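Local structure of SIR4-interacting protein SIF2 (Saccharomyces cerevisiae, 1R5M) at residues 50-55 against 60-65; 229-234 against 238-243; 269-274 against 303-308; 386-391 against 417-422. The protein antagonizes telomeric silencing in yeast, belongs to the Set3C corepressor complex, and may recruit SIR4 to non-telomeric sites. One frame throughout, in Å; residues are numbered along the deposited sequence.

Contact 1 (50-55 against 60-65); sequences SSTWNP and ILAYGE. With SO4 (sulfate ion), chain C.
Thr52 and Ala62 form a hydrogen-bonded pair in the antiparallel hairpin of the first WD repeat, where strands 50-53 and 60-65 begin a four-stranded blade of the β-propeller. Thr52 N gives its hydrogen to Ala62 O at 2.9 Å, and Ala62 N returns one to Thr52 O at 3.0 Å from above the carbonyl plane. The same Thr52 O also takes the indole N-H of Trp116, so two donors grip it. Toward the turn, Asn54 N meets Ile60 O at 2.9 Å in an almost straight bond, 174° at the hydrogen.

The neighbouring non-hydrogen-bonded pair, Trp53 and Leu61, puts its side chains on one face. Leu61 turns CG anti to its backbone N (chi1 174°), which carries CD1 across the indole: CD1 sits 3.5 Å from the centroid of the five-membered ring of Trp53, almost on the ring normal, a CH-π contact. Leu61 CB lies 3.9 Å from Trp53 CZ3, so the leucine also covers the six-membered side of the indole. Beside them on this face, Ser51 CB packs 3.7 Å from Tyr63 CB.

On the Thr52 face, OG1 donates to sulfate O4 at 2.8 Å; the ion probably came from the crystallisation liquor. The face of Trp53 and Leu61 is thus mainly apolar, its Ser51 hydroxyl satisfied by Ser401 and Ser410 of the last blade, while across the sheet the Thr52 hydroxyl holds the sulfate in this crystal.

Contact 2 (229-234 against 238-243); sequences IFVYQI and TPTGKL
Lys242 lies alongside the ring of Phe230, the two side chains leaving a non-hydrogen-bonded pair of antiparallel strands and pointing the same way. From CB, with CG set anti to the carbonyl carbon (chi1 -62°), the lysine runs fully extended over one ring face. CG comes within 4.0 Å of Phe230 CD1, CD is 3.8 Å from CE1 of the same ring, and CE reaches CZ of Phe230 at 3.7 Å, a CH-π contact over the face but displaced toward the rim. The ammonium at the tip, NZ, ends just beyond, still near CZ and CE2.

Behind this pair, strands 229-233 and 241-243 are the third and fourth strands of a propeller blade. Ile229 and Leu243 exchange two backbone bonds, and Val231 N binds Gly241 O. A classic β-bulge follows: Thr240 and Gly241 both face Val231, whose O accepts Thr240 N at 2.8 Å through a bent bond (142°). The extra residue shifts the register, and Pro239 lands beside Tyr232, its CG 3.4 Å from Tyr232 CE2. Past the bulge, a water takes the N-H of Gln233 and lies 2.8 Å from Thr238 O, spanning the widening gap.

Leu243 CG packs 3.9 Å from Val231 CG2 on the other, buried face. The outer edge of the blade is thus amphipathic: aliphatic carbon shields an aromatic ring while the lysine's charge is carried out toward its end.

Contact 3 (269-274 against 303-308); sequences GTLRIW and VISCSM
Leu271 meets Val303 and Ser305 between two successive blades of the WD40 propeller, the first strand lying in the fifth repeat and the second in the sixth. Strand 271-274 is third in its own blade and strand 303-307 second in the next; their axes pass 9.6 Å apart, so side chains alone fill the interval.

Packing is densest around the δ-methyls of Leu271. CD1 touches Val303 CG2 at 3.9 Å and Ser305 CB at 3.8 Å, while CD2 rests 4.0 Å from the same Ser305 CB, so the leucine fork straddles the serine's β-carbon. Trp315, Ile292 and Ala265 also touch this leucine.

The contact is sparser toward Ile273, which reaches the other strand through CD1 alone, 4.0 Å from Val303 CG1. The isoleucine and the valine pass one another, each heading toward the other's strand. The thinning does not mean solvent, because all four touching residues are buried and Leu261 and Leu263 also touch Ile273.

Ser305 has a second role. Its hydroxyl hydrogen-bonds to His288 and to the indole N-H of Trp315, the serine-histidine-tryptophan linkage of the WD-repeat structural tetrad, and on its flank Leu271 CD1 lies 3.7 Å from Ser305 OG.

Contact 4 (386-391 against 417-422); sequences ASYQSS and EGSVVA
Tyr388 reaches across from strand 386-388 to Val421 and Ser419 on strand 419-422, and is the one residue of 386-391 that touches the other segment. The two backbones stay well apart, the nearest CA atoms, of Tyr388 and Val421, being 8.2 Å from each other.

The apolar part is a CH-π contact. Val421 CG1 sits 3.4 Å from the centroid of the Tyr388 ring, 11° off its normal, so one methyl is planted over the middle of a ring face. Every ring carbon lies within reach of it, the closest including CZ of Tyr388 at 3.5 Å from Val421 CG1. On the tyrosine's side, CG is anti to the backbone N (chi1 -178°), which swings the ring off its own strand and lays it over the valine.

The polar part is at the far end of the ring. Tyr388 OH comes to 2.9 Å from Ser419 OG, with Ser419 CB 3.7 Å from the same phenol oxygen. The serine hydroxyl is hydrogen-bonded to Glu41, and the nearby carboxylate would probably polarise this group of oxygens.

Strand 37-44, which bears Glu41, pairs antiparallel with 419-422 and so supplies an N-terminal strand to the last blade, the closure that seals many WD40 propellers. It also runs parallel to strand 380-388, which edges the preceding blade of 333-338, 344-349 and 354-358, so Tyr388 bridges that blade to the last one. Tyr413 of strand 408-413 touches Tyr388 as well, and Ile409 touches Val421.

How the contacts relate
From the N terminus, contact 1 closes a tight hairpin in the first repeat, with four residues between its segments. Contact 2 closes another hairpin, with three residues between its segments, on the opposite side of the chain's centre, about 31 Å away between centres. Contact 3 spans 28 residues and joins the fifth repeat to the sixth, and contact 4, spanning 25, links the final blade to the outer strand of the blade before it. All four run in series; none nests or crosses. Two pairs touch: Leu243 CB of contact 2 packs 3.4 Å from Trp274 CZ3 of contact 3, and Trp53 CZ2 of contact 1 meets Val420 CG1 of contact 4 at 4.0 Å, joining the first repeat to the last.

Contact 1 (50-55 against 60-65)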
loop_
_atom_site.group_PDB
_atom_site.type_symbol
_atom_site.label_atom_id
_atom_site.label_comp_id
_atom_site.label_asym_id
_atom_site.label_seq_id
_atom_site.Cartn_x
_atom_site.Cartn_y
_atom_site.Cartn_z
ATOM N N SER A 50 3.124 -4.441 -9.979
ATOM C CA SER A 50 2.226 -4.208 -8.853
ATOM C C SER A 50 0.857 -3.912 -9.445
ATOM O O SER A 50 0.724 -3.733 -10.656
ATOM C CB SER A 50 2.696 -3.016 -8.015
ATOM O OG SER A 50 2.525 -1.798 -8.720
ATOM N N SER A 51 -0.165 -3.868 -8.602
ATOM C CA SER A 51 -1.502 -3.586 -9.094
ATOM C C SER A 51 -2.359 -3.000 -7.989
ATOM O O SER A 51 -2.010 -3.069 -6.812
ATOM C CB SER A 51 -2.155 -4.862 -9.647
ATOM O OG SER A 51 -2.439 -5.796 -8.617
ATOM N N THR A 52 -3.471 -2.395 -8.384
ATOM C CA THR A 52 -4.394 -1.811 -7.431
ATOM C C THR A 52 -5.781 -1.767 -8.070
ATOM O O THR A 52 -5.952 -1.294 -9.195
ATOM C CB THR A 52 -3.926 -0.397 -6.989
ATOM O OG1 THR A 52 -4.875 0.155 -6.069
ATOM C CG2 THR A 52 -3.758 0.527 -8.186
ATOM N N TRP A 53 -6.766 -2.299 -7.354
ATOM C CA TRP A 53 -8.135 -2.336 -7.852
ATOM C C TRP A 53 -8.853 -1.016 -7.631
ATOM O O TRP A 53 -8.537 -0.266 -6.708
ATOM C CB TRP A 53 -8.924 -3.449 -7.158
ATOM C CG TRP A 53 -8.424 -4.828 -7.440
ATOM C CD1 TRP A 53 -7.366 -5.456 -6.849
ATOM C CD2 TRP A 53 -8.981 -5.764 -8.372
ATOM N NE1 TRP A 53 -7.230 -6.730 -7.353
ATOM C CE2 TRP A 53 -8.209 -6.943 -8.289
ATOM C CE3 TRP A 53 -10.058 -5.718 -9.269
ATOM C CZ2 TRP A 53 -8.481 -8.074 -9.071
ATOM C CZ3 TRP A 53 -10.328 -6.845 -10.047
ATOM C CH2 TRP A 53 -9.539 -8.005 -9.940
ATOM N N ASN A 54 -9.829 -0.737 -8.486
ATOM C CA ASN A 54 -10.600 0.486 -8.362
ATOM C C ASN A 54 -11.340 0.441 -7.024
ATOM O O ASN A 54 -11.935 -0.576 -6.669
ATOM C CB ASN A 54 -11.584 0.588 -9.520
ATOM C CG ASN A 54 -12.257 1.938 -9.581
ATOM O OD1 ASN A 54 -13.158 2.233 -8.798
ATOM N ND2 ASN A 54 -11.808 2.777 -10.508
ATOM N N PRO A 55 -11.313 1.544 -6.261
ATOM C CA PRO A 55 -11.997 1.548 -4.966
ATOM C C PRO A 55 -13.517 1.415 -4.982
ATOM O O PRO A 55 -14.115 1.065 -3.963
ATOM C CB PRO A 55 -11.534 2.863 -4.336
ATOM C CG PRO A 55 -11.330 3.750 -5.529
ATOM C CD PRO A 55 -10.635 2.831 -6.508
ATOM N N ILE A 60 -12.747 -3.601 -11.935
ATOM C CA ILE A 60 -11.642 -2.886 -12.564
ATOM C C ILE A 60 -10.315 -2.957 -11.820
ATOM O O ILE A 60 -10.221 -2.623 -10.639
ATOM C CB ILE A 60 -12.017 -1.406 -12.791
ATOM C CG1 ILE A 60 -13.255 -1.325 -13.691
ATOM C CG2 ILE A 60 -10.848 -0.655 -13.420
ATOM C CD1 ILE A 60 -13.733 0.087 -13.964
ATOM N N LEU A 61 -9.289 -3.389 -12.546
ATOM C CA LEU A 61 -7.941 -3.536 -12.015
ATOM C C LEU A 61 -6.944 -2.698 -12.810
ATOM O O LEU A 61 -7.013 -2.629 -14.038
ATOM C CB LEU A 61 -7.516 -5.012 -12.083
ATOM C CG LEU A 61 -6.075 -5.379 -11.707
ATOM C CD1 LEU A 61 -5.843 -5.090 -10.234
ATOM C CD2 LEU A 61 -5.821 -6.859 -11.999
ATOM N N ALA A 62 -6.031 -2.046 -12.102
ATOM C CA ALA A 62 -4.982 -1.270 -12.749
ATOM C C ALA A 62 -3.683 -1.989 -12.413
ATOM O O ALA A 62 -3.452 -2.338 -11.258
ATOM C CB ALA A 62 -4.941 0.149 -12.200
ATOM N N TYR A 63 -2.841 -2.237 -13.406
ATOM C CA TYR A 63 -1.583 -2.898 -13.102
ATOM C C TYR A 63 -0.417 -2.304 -13.871
ATOM O O TYR A 63 -0.561 -1.866 -15.012
ATOM C CB TYR A 63 -1.691 -4.415 -13.332
ATOM C CG TYR A 63 -1.996 -4.869 -14.742
ATOM C CD1 TYR A 63 -1.011 -4.850 -15.728
ATOM C CD2 TYR A 63 -3.250 -5.380 -15.074
ATOM C CE1 TYR A 63 -1.262 -5.339 -17.007
ATOM C CE2 TYR A 63 -3.512 -5.872 -16.356
ATOM C CZ TYR A 63 -2.509 -5.849 -17.312
ATOM O OH TYR A 63 -2.743 -6.360 -18.569
ATOM N N GLY A 64 0.736 -2.260 -13.218
ATOM C CA GLY A 64 1.918 -1.711 -13.852
ATOM C C GLY A 64 2.785 -2.795 -14.452
ATOM O O GLY A 64 2.870 -3.900 -13.912
ATOM N N GLU A 65 3.434 -2.483 -15.567
ATOM C CA GLU A 65 4.295 -3.451 -16.230
ATOM C C GLU A 65 5.704 -2.894 -16.347
ATOM O O GLU A 65 5.949 -1.723 -16.058
ATOM C CB GLU A 65 3.730 -3.806 -17.605
ATOM C CG GLU A 65 2.319 -4.379 -17.530
ATOM C CD GLU A 65 1.698 -4.593 -18.893
ATOM O OE1 GLU A 65 2.159 -5.490 -19.626
ATOM O OE2 GLU A 65 0.749 -3.855 -19.230
HETATM S S SO4 C . -3.735 -1.291 -2.756
HETATM O O1 SO4 C . -3.918 -0.803 -1.374
HETATM O O2 SO4 C . -2.603 -0.587 -3.387
HETATM O O3 SO4 C . -3.453 -2.742 -2.727
HETATM O O4 SO4 C . -4.956 -1.025 -3.535
#

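Contact 2 (229-234 against 238-243)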
loop_
_atom_site.group_PDB
_atom_site.type_symbol
_atom_site.label_atom_id
_atom_site.label_comp_id
_atom_site.label_asym_id
_atom_site.label_seq_id
_atom_site.Cartn_x
_atom_site.Cartn_y
_atom_site.Cartn_z
ATOM N N ILE A 229 8.745 11.849 12.124
ATOM C CA ILE A 229 7.670 12.002 11.146
ATOM C C ILE A 229 7.291 13.477 11.219
ATOM O O ILE A 229 6.882 13.968 12.271
ATOM C CB ILE A 229 6.441 11.137 11.500
ATOM C CG1 ILE A 229 6.815 9.653 11.444
ATOM C CG2 ILE A 229 5.297 11.434 10.523
ATOM C CD1 ILE A 229 5.822 8.744 12.160
ATOM N N PHE A 230 7.447 14.186 10.106
ATOM C CA PHE A 230 7.134 15.611 10.052
ATOM C C PHE A 230 5.688 15.851 9.633
ATOM O O PHE A 230 5.179 15.192 8.726
ATOM C CB PHE A 230 8.075 16.315 9.066
ATOM C CG PHE A 230 9.462 16.565 9.604
ATOM C CD1 PHE A 230 9.985 15.795 10.641
ATOM C CD2 PHE A 230 10.257 17.562 9.047
ATOM C CE1 PHE A 230 11.279 16.017 11.115
ATOM C CE2 PHE A 230 11.552 17.790 9.514
ATOM C CZ PHE A 230 12.064 17.015 10.550
ATOM N N VAL A 231 5.029 16.797 10.298
ATOM C CA VAL A 231 3.641 17.128 9.988
ATOM C C VAL A 231 3.615 18.477 9.279
ATOM O O VAL A 231 4.305 19.412 9.691
ATOM C CB VAL A 231 2.781 17.223 11.270
ATOM C CG1 VAL A 231 1.308 17.350 10.903
ATOM C CG2 VAL A 231 3.012 15.996 12.151
ATOM N N TYR A 232 2.822 18.570 8.214
ATOM C CA TYR A 232 2.717 19.804 7.441
ATOM C C TYR A 232 1.288 20.210 7.120
ATOM O O TYR A 232 0.363 19.400 7.161
ATOM C CB TYR A 232 3.439 19.678 6.099
ATOM C CG TYR A 232 4.928 19.488 6.169
ATOM C CD1 TYR A 232 5.485 18.215 6.280
ATOM C CD2 TYR A 232 5.788 20.581 6.090
ATOM C CE1 TYR A 232 6.864 18.035 6.306
ATOM C CE2 TYR A 232 7.169 20.413 6.116
ATOM C CZ TYR A 232 7.699 19.137 6.222
ATOM O OH TYR A 232 9.062 18.963 6.236
ATOM N N GLN A 233 1.138 21.484 6.776
ATOM C CA GLN A 233 -0.138 22.043 6.363
ATOM C C GLN A 233 0.169 22.520 4.944
ATOM O O GLN A 233 1.267 23.006 4.680
ATOM C CB GLN A 233 -0.530 23.221 7.253
ATOM C CG GLN A 233 -1.946 23.717 7.031
ATOM C CD GLN A 233 -2.319 24.836 7.981
ATOM O OE1 GLN A 233 -1.675 25.885 8.005
ATOM N NE2 GLN A 233 -3.363 24.617 8.774
ATOM N N ILE A 234 -0.786 22.368 4.034
ATOM C CA ILE A 234 -0.586 22.749 2.638
ATOM C C ILE A 234 0.002 24.132 2.365
ATOM O O ILE A 234 0.857 24.277 1.492
ATOM C CB ILE A 234 -1.905 22.628 1.841
ATOM C CG1 ILE A 234 -2.290 21.155 1.700
ATOM C CG2 ILE A 234 -1.752 23.272 0.464
ATOM C CD1 ILE A 234 -3.588 20.932 0.948
ATOM N N THR A 238 7.104 25.345 6.596
ATOM C CA THR A 238 7.640 24.943 7.893
ATOM C C THR A 238 6.711 23.925 8.551
ATOM O O THR A 238 5.502 24.137 8.626
ATOM C CB THR A 238 7.778 26.154 8.838
ATOM O OG1 THR A 238 8.607 27.148 8.226
ATOM C CG2 THR A 238 8.399 25.729 10.163
ATOM N N PRO A 239 7.267 22.802 9.034
ATOM C CA PRO A 239 6.449 21.773 9.684
ATOM C C PRO A 239 5.630 22.357 10.833
ATOM O O PRO A 239 6.120 23.201 11.582
ATOM C CB PRO A 239 7.487 20.773 10.186
ATOM C CG PRO A 239 8.588 20.899 9.190
ATOM C CD PRO A 239 8.681 22.393 8.985
ATOM N N THR A 240 4.385 21.910 10.963
ATOM C CA THR A 240 3.520 22.381 12.039
ATOM C C THR A 240 3.828 21.581 13.302
ATOM O O THR A 240 3.447 21.968 14.408
ATOM C CB THR A 240 2.030 22.201 11.692
ATOM O OG1 THR A 240 1.779 20.831 11.353
ATOM C CG2 THR A 240 1.642 23.095 10.518
ATOM N N GLY A 241 4.520 20.462 13.122
ATOM C CA GLY A 241 4.875 19.618 14.247
ATOM C C GLY A 241 5.775 18.469 13.836
ATOM O O GLY A 241 5.978 18.215 12.648
ATOM N N LYS A 242 6.326 17.778 14.826
ATOM C CA LYS A 242 7.201 16.648 14.566
ATOM C C LYS A 242 6.871 15.525 15.539
ATOM O O LYS A 242 6.791 15.737 16.752
ATOM C CB LYS A 242 8.667 17.069 14.709
ATOM C CG LYS A 242 9.083 18.152 13.720
ATOM C CD LYS A 242 10.551 18.522 13.860
ATOM C CE LYS A 242 10.930 19.618 12.876
ATOM N NZ LYS A 242 12.366 19.997 12.981
ATOM N N LEU A 243 6.655 14.334 14.992
ATOM C CA LEU A 243 6.332 13.161 15.788
ATOM C C LEU A 243 7.631 12.388 15.994
ATOM O O LEU A 243 8.153 11.769 15.067
ATOM C CB LEU A 243 5.294 12.314 15.049
ATOM C CG LEU A 243 4.083 13.120 14.557
ATOM C CD1 LEU A 243 3.093 12.197 13.861
ATOM C CD2 LEU A 243 3.412 13.828 15.727
HETATM O O HOH W 1 3.383 23.127 7.176
#

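Contact 3 (269-274 against 303-308)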
loop_
_atom_site.group_PDB
_atom_site.type_symbol
_atom_site.label_atom_id
_atom_site.label_comp_id
_atom_site.label_asym_id
_atom_site.label_seq_id
_atom_site.Cartn_x
_atom_site.Cartn_y
_atom_site.Cartn_z
ATOM N N GLY A 269 11.195 -2.134 13.888
ATOM C CA GLY A 269 10.389 -3.236 14.383
ATOM C C GLY A 269 9.199 -2.891 15.256
ATOM O O GLY A 269 8.618 -3.776 15.885
ATOM N N THR A 270 8.818 -1.620 15.292
ATOM C CA THR A 270 7.686 -1.220 16.115
ATOM C C THR A 270 6.611 -0.476 15.347
ATOM O O THR A 270 6.842 0.035 14.249
ATOM C CB THR A 270 8.102 -0.278 17.264
ATOM O OG1 THR A 270 8.488 0.994 16.722
ATOM C CG2 THR A 270 9.261 -0.866 18.055
ATOM N N LEU A 271 5.431 -0.444 15.950
ATOM C CA LEU A 271 4.303 0.303 15.420
ATOM C C LEU A 271 4.051 1.384 16.449
ATOM O O LEU A 271 4.219 1.156 17.648
ATOM C CB LEU A 271 3.036 -0.545 15.348
ATOM C CG LEU A 271 2.962 -1.736 14.408
ATOM C CD1 LEU A 271 1.554 -2.309 14.476
ATOM C CD2 LEU A 271 3.303 -1.306 12.989
ATOM N N ARG A 272 3.668 2.564 15.991
ATOM C CA ARG A 272 3.321 3.633 16.910
ATOM C C ARG A 272 1.978 4.203 16.469
ATOM O O ARG A 272 1.633 4.172 15.283
ATOM C CB ARG A 272 4.408 4.716 16.941
ATOM C CG ARG A 272 5.592 4.347 17.847
ATOM C CD ARG A 272 6.673 5.425 17.850
ATOM N NE ARG A 272 7.852 5.036 18.629
ATOM C CZ ARG A 272 8.005 5.246 19.935
ATOM N NH1 ARG A 272 7.055 5.848 20.637
ATOM N NH2 ARG A 272 9.122 4.856 20.541
ATOM N N ILE A 273 1.207 4.676 17.442
ATOM C CA ILE A 273 -0.104 5.271 17.193
ATOM C C ILE A 273 0.027 6.709 17.674
ATOM O O ILE A 273 0.453 6.948 18.806
ATOM C CB ILE A 273 -1.217 4.563 18.007
ATOM C CG1 ILE A 273 -1.254 3.064 17.674
ATOM C CG2 ILE A 273 -2.563 5.207 17.711
ATOM C CD1 ILE A 273 -1.588 2.743 16.228
ATOM N N TRP A 274 -0.331 7.668 16.825
ATOM C CA TRP A 274 -0.200 9.077 17.191
ATOM C C TRP A 274 -1.514 9.833 17.228
ATOM O O TRP A 274 -2.340 9.719 16.317
ATOM C CB TRP A 274 0.737 9.802 16.218
ATOM C CG TRP A 274 2.004 9.075 15.914
ATOM C CD1 TRP A 274 2.166 8.043 15.030
ATOM C CD2 TRP A 274 3.293 9.325 16.484
ATOM N NE1 TRP A 274 3.476 7.639 15.014
ATOM C CE2 TRP A 274 4.192 8.407 15.895
ATOM C CE3 TRP A 274 3.779 10.232 17.436
ATOM C CZ2 TRP A 274 5.549 8.370 16.223
ATOM C CZ3 TRP A 274 5.133 10.196 17.765
ATOM C CH2 TRP A 274 6.003 9.269 17.157
ATOM N N VAL A 303 -4.967 -2.648 15.156
ATOM C CA VAL A 303 -4.092 -2.485 14.003
ATOM C C VAL A 303 -3.439 -3.840 13.784
ATOM O O VAL A 303 -3.318 -4.640 14.715
ATOM C CB VAL A 303 -2.998 -1.401 14.206
ATOM C CG1 VAL A 303 -3.645 -0.025 14.271
ATOM C CG2 VAL A 303 -2.192 -1.672 15.461
ATOM N N ILE A 304 -3.055 -4.113 12.545
ATOM C CA ILE A 304 -2.432 -5.384 12.215
ATOM C C ILE A 304 -1.168 -5.104 11.421
ATOM O O ILE A 304 -1.109 -4.152 10.639
ATOM C CB ILE A 304 -3.419 -6.284 11.418
ATOM C CG1 ILE A 304 -2.837 -7.688 11.248
ATOM C CG2 ILE A 304 -3.741 -5.656 10.066
ATOM C CD1 ILE A 304 -3.861 -8.706 10.766
ATOM N N SER A 305 -0.148 -5.921 11.645
ATOM C CA SER A 305 1.121 -5.741 10.961
ATOM C C SER A 305 1.740 -7.070 10.564
ATOM O O SER A 305 1.402 -8.112 11.122
ATOM C CB SER A 305 2.097 -4.995 11.876
ATOM O OG SER A 305 2.257 -5.679 13.114
ATOM N N CYS A 306 2.624 -7.030 9.576
ATOM C CA CYS A 306 3.344 -8.230 9.169
ATOM C C CYS A 306 4.794 -7.814 8.977
ATOM O O CYS A 306 5.097 -6.644 8.708
ATOM C CB CYS A 306 2.738 -8.886 7.922
ATOM S SG CYS A 306 2.567 -7.867 6.475
ATOM N N SER A 307 5.696 -8.774 9.111
ATOM C CA SER A 307 7.109 -8.454 9.083
ATOM C C SER A 307 8.012 -9.459 8.395
ATOM O O SER A 307 7.594 -10.558 8.028
ATOM C CB SER A 307 7.551 -8.267 10.543
ATOM O OG SER A 307 8.948 -8.369 10.730
ATOM N N MET A 308 9.264 -9.055 8.218
ATOM C CA MET A 308 10.254 -9.924 7.612
ATOM C C MET A 308 10.526 -11.084 8.568
ATOM O O MET A 308 11.170 -12.063 8.190
ATOM C CB MET A 308 11.542 -9.149 7.331
ATOM C CG MET A 308 11.455 -8.223 6.129
ATOM S SD MET A 308 11.276 -9.120 4.566
ATOM C CE MET A 308 12.983 -9.586 4.230
#

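Contact 4 (386-391 against 417-422)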
loop_
_atom_site.group_PDB
_atom_site.type_symbol
_atom_site.label_atom_id
_atom_site.label_comp_id
_atom_site.label_asym_id
_atom_site.label_seq_id
_atom_site.Cartn_x
_atom_site.Cartn_y
_atom_site.Cartn_z
ATOM N N ALA A 386 -7.492 -19.127 4.091
ATOM C CA ALA A 386 -7.180 -19.735 2.808
ATOM C C ALA A 386 -5.725 -19.523 2.420
ATOM O O ALA A 386 -5.046 -18.658 2.970
ATOM C CB ALA A 386 -8.089 -19.146 1.737
ATOM N N SER A 387 -5.255 -20.323 1.468
ATOM C CA SER A 387 -3.884 -20.224 0.982
ATOM C C SER A 387 -3.829 -20.424 -0.528
ATOM O O SER A 387 -4.658 -21.135 -1.103
ATOM C CB SER A 387 -2.995 -21.278 1.651
ATOM O OG SER A 387 -2.927 -21.106 3.053
ATOM N N TYR A 388 -2.851 -19.779 -1.161
ATOM C CA TYR A 388 -2.627 -19.885 -2.601
ATOM C C TYR A 388 -1.146 -20.206 -2.782
ATOM O O TYR A 388 -0.284 -19.498 -2.259
ATOM C CB TYR A 388 -2.956 -18.563 -3.300
ATOM C CG TYR A 388 -2.802 -18.609 -4.805
ATOM C CD1 TYR A 388 -3.603 -19.445 -5.583
ATOM C CD2 TYR A 388 -1.866 -17.803 -5.457
ATOM C CE1 TYR A 388 -3.481 -19.477 -6.975
ATOM C CE2 TYR A 388 -1.734 -17.828 -6.844
ATOM C CZ TYR A 388 -2.545 -18.665 -7.597
ATOM O OH TYR A 388 -2.429 -18.681 -8.970
ATOM N N GLN A 389 -0.855 -21.280 -3.512
ATOM C CA GLN A 389 0.522 -21.702 -3.741
ATOM C C GLN A 389 0.516 -22.869 -4.725
ATOM O O GLN A 389 -0.524 -23.463 -4.987
ATOM C CB GLN A 389 1.146 -22.148 -2.406
ATOM C CG GLN A 389 2.522 -22.808 -2.489
ATOM C CD GLN A 389 3.631 -21.843 -2.863
ATOM O OE1 GLN A 389 4.532 -21.568 -2.062
ATOM N NE2 GLN A 389 3.574 -21.325 -4.078
ATOM N N SER A 390 1.679 -23.174 -5.285
ATOM C CA SER A 390 1.806 -24.302 -6.197
ATOM C C SER A 390 3.276 -24.670 -6.248
ATOM O O SER A 390 4.149 -23.834 -5.989
ATOM C CB SER A 390 1.302 -23.954 -7.600
ATOM O OG SER A 390 2.331 -23.397 -8.398
ATOM N N SER A 391 3.551 -25.928 -6.563
ATOM C CA SER A 391 4.925 -26.397 -6.633
ATOM C C SER A 391 5.479 -26.310 -8.050
ATOM O O SER A 391 6.550 -26.838 -8.324
ATOM C CB SER A 391 5.010 -27.842 -6.134
ATOM O OG SER A 391 4.195 -28.701 -6.915
ATOM N N GLU A 417 4.155 -14.642 -14.856
ATOM C CA GLU A 417 2.862 -14.017 -15.068
ATOM C C GLU A 417 2.116 -13.730 -13.777
ATOM O O GLU A 417 2.225 -14.475 -12.803
ATOM C CB GLU A 417 2.009 -14.907 -15.971
ATOM C CG GLU A 417 2.598 -15.080 -17.362
ATOM C CD GLU A 417 1.838 -16.084 -18.197
ATOM O OE1 GLU A 417 1.679 -17.234 -17.736
ATOM O OE2 GLU A 417 1.406 -15.726 -19.315
ATOM N N GLY A 418 1.367 -12.632 -13.780
ATOM C CA GLY A 418 0.576 -12.276 -12.618
ATOM C C GLY A 418 -0.613 -13.213 -12.548
ATOM O O GLY A 418 -0.899 -13.945 -13.499
ATOM N N SER A 419 -1.324 -13.185 -11.432
ATOM C CA SER A 419 -2.467 -14.066 -11.258
ATOM C C SER A 419 -3.588 -13.422 -10.458
ATOM O O SER A 419 -3.340 -12.784 -9.438
ATOM C CB SER A 419 -2.006 -15.348 -10.550
ATOM O OG SER A 419 -3.087 -16.224 -10.289
ATOM N N VAL A 420 -4.820 -13.572 -10.934
ATOM C CA VAL A 420 -5.968 -13.063 -10.197
ATOM C C VAL A 420 -6.604 -14.311 -9.603
ATOM O O VAL A 420 -6.919 -15.260 -10.326
ATOM C CB VAL A 420 -6.988 -12.348 -11.107
ATOM C CG1 VAL A 420 -8.202 -11.924 -10.289
ATOM C CG2 VAL A 420 -6.338 -11.125 -11.748
ATOM N N VAL A 421 -6.774 -14.318 -8.287
ATOM C CA VAL A 421 -7.354 -15.464 -7.603
ATOM C C VAL A 421 -8.696 -15.118 -6.983
ATOM O O VAL A 421 -8.927 -13.984 -6.564
ATOM C CB VAL A 421 -6.412 -15.981 -6.494
ATOM C CG1 VAL A 421 -5.058 -16.340 -7.095
ATOM C CG2 VAL A 421 -6.248 -14.930 -5.411
ATOM N N ALA A 422 -9.588 -16.100 -6.930
ATOM C CA ALA A 422 -10.905 -15.887 -6.351
ATOM C C ALA A 422 -10.868 -16.178 -4.858
ATOM O O ALA A 422 -10.265 -17.159 -4.427
ATOM C CB ALA A 422 -11.927 -16.793 -7.029
#